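Local coordinates for protein ribonucleoside-diphosphate reductase subunit beta (Streptococcus sanguinis, PDB 4N83) that is the dimanganese-binding small subunit of a class Ib ribonucleotide reductase and probably serves the synthesis of deoxyribonucleotides for DNA, at residues Asn256-Leu261 with Pro268-Ser273; Val249-Arg254 with Asp275-Ile280. All coordinates share one frame; numbering follows the deposited sequence.

Contact 1: residues Asn256-Leu261 with Pro268-Ser273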
# COMPACT_ATOMS: atom_id res chain seq x y z
N ASN A 256 -20.93 -3.41 -18.50
CA ASN A 256 -19.95 -3.64 -17.42
C ASN A 256 -20.57 -4.05 -16.09
O ASN A 256 -19.88 -4.56 -15.21
CB ASN A 256 -19.08 -2.39 -17.23
CG ASN A 256 -18.06 -2.22 -18.33
OD1 ASN A 256 -17.30 -3.14 -18.64
ND2 ASN A 256 -18.02 -1.04 -18.93
N ALA A 257 -21.88 -3.82 -15.93
CA ALA A 257 -22.61 -4.29 -14.75
C ALA A 257 -22.59 -5.81 -14.67
O ALA A 257 -22.56 -6.39 -13.58
CB ALA A 257 -24.05 -3.79 -14.78
N ASN A 258 -22.60 -6.46 -15.83
CA ASN A 258 -22.55 -7.92 -15.93
C ASN A 258 -21.19 -8.48 -15.52
O ASN A 258 -21.11 -9.58 -14.96
CB ASN A 258 -22.89 -8.36 -17.35
CG ASN A 258 -24.26 -7.88 -17.80
OD1 ASN A 258 -25.19 -7.78 -17.00
ND2 ASN A 258 -24.39 -7.56 -19.09
N LYS A 259 -20.12 -7.74 -15.81
CA LYS A 259 -18.77 -8.14 -15.42
C LYS A 259 -18.58 -8.05 -13.90
O LYS A 259 -17.91 -8.89 -13.31
CB LYS A 259 -17.72 -7.28 -16.13
CG LYS A 259 -17.66 -7.52 -17.63
CD LYS A 259 -16.55 -6.72 -18.29
CE LYS A 259 -16.42 -7.07 -19.76
NZ LYS A 259 -15.46 -6.18 -20.47
N ALA A 260 -19.18 -7.03 -13.29
CA ALA A 260 -19.20 -6.90 -11.83
C ALA A 260 -19.97 -8.07 -11.21
O ALA A 260 -19.58 -8.60 -10.16
CB ALA A 260 -19.83 -5.58 -11.42
N LEU A 261 -21.07 -8.46 -11.85
CA LEU A 261 -21.83 -9.65 -11.46
C LEU A 261 -21.00 -10.92 -11.65
O LEU A 261 -20.99 -11.79 -10.78
CB LEU A 261 -23.13 -9.75 -12.27
CG LEU A 261 -24.27 -8.81 -11.86
CD1 LEU A 261 -25.20 -8.52 -13.03
CD2 LEU A 261 -25.04 -9.40 -10.69
N PRO A 268 -25.07 -12.74 -15.61
CA PRO A 268 -25.18 -11.44 -16.28
C PRO A 268 -26.63 -11.00 -16.45
O PRO A 268 -27.44 -11.72 -17.04
CB PRO A 268 -24.52 -11.69 -17.65
CG PRO A 268 -24.69 -13.15 -17.88
CD PRO A 268 -24.60 -13.80 -16.53
N LEU A 269 -26.96 -9.81 -15.94
CA LEU A 269 -28.34 -9.34 -15.87
C LEU A 269 -28.85 -8.81 -17.21
O LEU A 269 -29.87 -9.28 -17.72
CB LEU A 269 -28.47 -8.27 -14.78
CG LEU A 269 -29.88 -7.95 -14.28
CD1 LEU A 269 -30.45 -9.12 -13.49
CD2 LEU A 269 -29.86 -6.70 -13.42
N PHE A 270 -28.13 -7.84 -17.77
CA PHE A 270 -28.58 -7.14 -18.98
C PHE A 270 -28.23 -7.91 -20.26
O PHE A 270 -27.31 -8.72 -20.27
CB PHE A 270 -27.98 -5.74 -19.03
CG PHE A 270 -28.38 -4.87 -17.88
CD1 PHE A 270 -27.61 -4.82 -16.73
CD2 PHE A 270 -29.54 -4.11 -17.94
CE1 PHE A 270 -27.98 -4.02 -15.66
CE2 PHE A 270 -29.92 -3.30 -16.87
CZ PHE A 270 -29.14 -3.26 -15.73
N PRO A 271 -28.98 -7.65 -21.36
CA PRO A 271 -28.70 -8.28 -22.65
C PRO A 271 -27.64 -7.56 -23.50
O PRO A 271 -27.30 -8.04 -24.58
CB PRO A 271 -30.06 -8.23 -23.35
CG PRO A 271 -30.69 -6.99 -22.82
CD PRO A 271 -30.19 -6.80 -21.42
N ASP A 272 -27.14 -6.42 -23.02
CA ASP A 272 -26.17 -5.62 -23.77
C ASP A 272 -24.80 -6.31 -23.83
O ASP A 272 -24.11 -6.42 -22.81
CB ASP A 272 -26.01 -4.23 -23.15
CG ASP A 272 -27.28 -3.40 -23.23
OD1 ASP A 272 -27.18 -2.16 -23.08
OD2 ASP A 272 -28.36 -3.98 -23.45
N SER A 273 -24.43 -6.78 -25.02
CA SER A 273 -23.15 -7.44 -25.24
C SER A 273 -22.10 -6.42 -25.71
O SER A 273 -22.32 -5.21 -25.61
CB SER A 273 -23.31 -8.56 -26.27
OG SER A 273 -22.15 -9.37 -26.34
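The side-chain amide of Asn258, on helix 246-263, reads the backbone of the loop that follows the helix. Its OD1 accepts from two successive amides: the Phe270 N bond to OD1 is 3.0 Å long and fairly straight at 155°, its donor tilted 19° from the carbonyl plane, while Leu269 N reaches the same OD1 at 2.9 Å but is bent and weak. On the other branch ND2 gives a weak bond to Phe270 O, 3.4 Å away. Asparagine suits this place because one short, flat group both accepts and donates. A chi1 of -58°, with CG anti to the carbonyl carbon, directs the amide to the loop backbone. Asn258 CB meets Pro268 CB at 3.7 Å, the two side chains crossing at about a right angle.

Apolar contacts flank the amide. Leu261 CD1 rests on Leu269 CB at 3.7 Å, and both leucines also touch Tyr222 of helix 211-240. Small Ala257 lets the Phe270 ring come close, CB to CE1 4.0 Å, while OD1 of Asn258 sits at that ring's edge. Asp272 pairs with Arg254. One buried side chain thus holds the Phe270 amide firmly and engages Leu269 N and Phe270 O more weakly, tying an irregular loop to the helix.

Contact 2: residues Val249-Arg254 with Asp275-Ile280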
# COMPACT_ATOMS: atom_id res chain seq x y z
N VAL A 249 -23.44 5.67 -23.25
CA VAL A 249 -22.89 5.45 -21.91
C VAL A 249 -23.81 4.52 -21.10
O VAL A 249 -23.33 3.70 -20.31
CB VAL A 249 -22.69 6.78 -21.15
CG1 VAL A 249 -22.29 6.54 -19.70
CG2 VAL A 249 -21.65 7.65 -21.84
N LYS A 250 -25.11 4.66 -21.31
CA LYS A 250 -26.10 3.76 -20.70
C LYS A 250 -25.92 2.32 -21.20
O LYS A 250 -26.06 1.37 -20.43
CB LYS A 250 -27.52 4.25 -20.98
CG LYS A 250 -27.88 5.52 -20.22
CD LYS A 250 -29.19 6.11 -20.71
CE LYS A 250 -29.60 7.31 -19.87
NZ LYS A 250 -30.89 7.90 -20.33
N THR A 251 -25.61 2.17 -22.49
CA THR A 251 -25.30 0.86 -23.08
C THR A 251 -24.01 0.29 -22.49
O THR A 251 -23.90 -0.92 -22.28
CB THR A 251 -25.15 0.96 -24.61
OG1 THR A 251 -26.21 1.74 -25.16
CG2 THR A 251 -25.16 -0.43 -25.25
N PHE A 252 -23.04 1.16 -22.23
CA PHE A 252 -21.75 0.77 -21.66
C PHE A 252 -21.88 0.40 -20.18
O PHE A 252 -21.18 -0.49 -19.69
CB PHE A 252 -20.74 1.91 -21.85
CG PHE A 252 -19.30 1.50 -21.70
CD1 PHE A 252 -18.78 0.42 -22.39
CD2 PHE A 252 -18.44 2.24 -20.89
CE1 PHE A 252 -17.45 0.05 -22.26
CE2 PHE A 252 -17.11 1.89 -20.76
CZ PHE A 252 -16.61 0.79 -21.44
N LEU A 253 -22.77 1.10 -19.46
CA LEU A 253 -23.00 0.84 -18.04
C LEU A 253 -23.69 -0.50 -17.79
O LEU A 253 -23.34 -1.22 -16.85
CB LEU A 253 -23.83 1.97 -17.41
CG LEU A 253 -23.06 3.23 -17.00
CD1 LEU A 253 -24.00 4.39 -16.74
CD2 LEU A 253 -22.18 2.94 -15.79
N ARG A 254 -24.68 -0.82 -18.62
CA ARG A 254 -25.37 -2.11 -18.54
C ARG A 254 -24.43 -3.28 -18.87
O ARG A 254 -24.56 -4.37 -18.31
CB ARG A 254 -26.59 -2.14 -19.47
CG ARG A 254 -27.75 -1.29 -19.00
CD ARG A 254 -28.95 -1.40 -19.94
NE ARG A 254 -28.75 -0.63 -21.17
CZ ARG A 254 -29.13 0.64 -21.36
NH1 ARG A 254 -29.74 1.33 -20.40
NH2 ARG A 254 -28.89 1.22 -22.53
N ASP A 275 -21.15 -6.11 -28.86
CA ASP A 275 -21.64 -5.59 -30.14
C ASP A 275 -22.64 -4.43 -29.97
O ASP A 275 -22.81 -3.62 -30.88
CB ASP A 275 -22.30 -6.71 -30.97
CG ASP A 275 -21.31 -7.74 -31.47
OD1 ASP A 275 -21.76 -8.82 -31.92
OD2 ASP A 275 -20.09 -7.49 -31.42
N ASP A 276 -23.29 -4.37 -28.81
CA ASP A 276 -24.24 -3.29 -28.51
C ASP A 276 -23.52 -1.99 -28.16
O ASP A 276 -23.99 -0.90 -28.49
CB ASP A 276 -25.17 -3.70 -27.36
CG ASP A 276 -26.00 -4.94 -27.69
OD1 ASP A 276 -25.40 -6.00 -27.98
OD2 ASP A 276 -27.24 -4.86 -27.65
N VAL A 277 -22.38 -2.12 -27.48
CA VAL A 277 -21.56 -0.97 -27.08
C VAL A 277 -20.92 -0.32 -28.31
O VAL A 277 -20.69 -0.99 -29.32
CB VAL A 277 -20.45 -1.41 -26.09
CG1 VAL A 277 -19.48 -0.27 -25.80
CG2 VAL A 277 -21.07 -1.92 -24.80
N ASN A 278 -20.66 0.98 -28.22
CA ASN A 278 -19.96 1.72 -29.27
C ASN A 278 -18.72 0.95 -29.75
O ASN A 278 -17.93 0.48 -28.92
CB ASN A 278 -19.56 3.11 -28.76
CG ASN A 278 -18.87 3.95 -29.83
OD1 ASN A 278 -17.74 3.67 -30.23
ND2 ASN A 278 -19.54 5.01 -30.28
N PRO A 279 -18.54 0.82 -31.07
CA PRO A 279 -17.44 0.02 -31.60
C PRO A 279 -16.05 0.62 -31.37
O PRO A 279 -15.09 -0.12 -31.15
CB PRO A 279 -17.74 -0.06 -33.10
CG PRO A 279 -18.54 1.17 -33.39
CD PRO A 279 -19.35 1.42 -32.15
N ILE A 280 -15.95 1.95 -31.41
CA ILE A 280 -14.66 2.63 -31.25
C ILE A 280 -14.22 2.67 -29.78
O ILE A 280 -13.04 2.82 -29.48
CB ILE A 280 -14.67 4.05 -31.88
CG1 ILE A 280 -13.37 4.30 -32.66
CG2 ILE A 280 -14.90 5.14 -30.84
CD1 ILE A 280 -13.33 3.65 -34.03
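Thr251 and Phe252 of helix 246-263 receive the loop that leads into helix 279-285, two late helices of the all-helical, ferritin-like fold of the small subunit. The contact between the segments is van der Waals packing. Val277 forms its apolar centre: CG1 lies 3.5 Å from Phe252 CD1, meeting the ring obliquely, and CG2 lies 3.9 Å from Thr251 O. A branched valine can thus set one methyl against Phe252 CD1 and the other against the helix backbone. The Phe252 chi1 of -163°, which puts CG anti to the backbone N, swings the ring to Val277 and helix 279-285. There it also touches Val281 and Ile285, as well as Leu169 of helix 162-173, so an aromatic side chain suits a place where two helices and the loop converge.

Thr251 makes a mixed contact. Its CG2 methyl packs 3.5 Å from Asp276 O and 3.9 Å from Asp276 CB, whereas OG1 is hydrogen-bonded to Glu247 O one turn back in its own helix; threonine therefore offers the loop a methyl while its hydroxyl is satisfied within the helix.

Polar bonds fix the start of helix 279-285. Asn278 is its N-cap, and ND2 reaches Glu248 OE1, a further tie to helix 246-263. Asn278 OD1 accepts from Val281 N and, in a weak bond of 2.7 Å bent to 128°, from Ile280 N.

Contacts 1 and 2 lie on successive turns of helix 246-263, their centres 11 Å apart, and the chain after that helix folds back along it, meeting 256-261 first and 249-254 later. Arg254 joins them: its NE forms a salt bridge of 2.9 Å with Asp272 OD1, and its CD packs 3.4 Å from Phe270 CD2. Asp272 OD1 of contact 1 also lies 3.4 Å from Thr251 CG2 of contact 2, so the two contacts share a boundary on helix 246-263. Neither contact supplies a metal ligand. Contact 1 is remote from the dimanganese site, whereas in contact 2 the Phe252 side chain is about 12 Å from that of Glu191, which binds manganese.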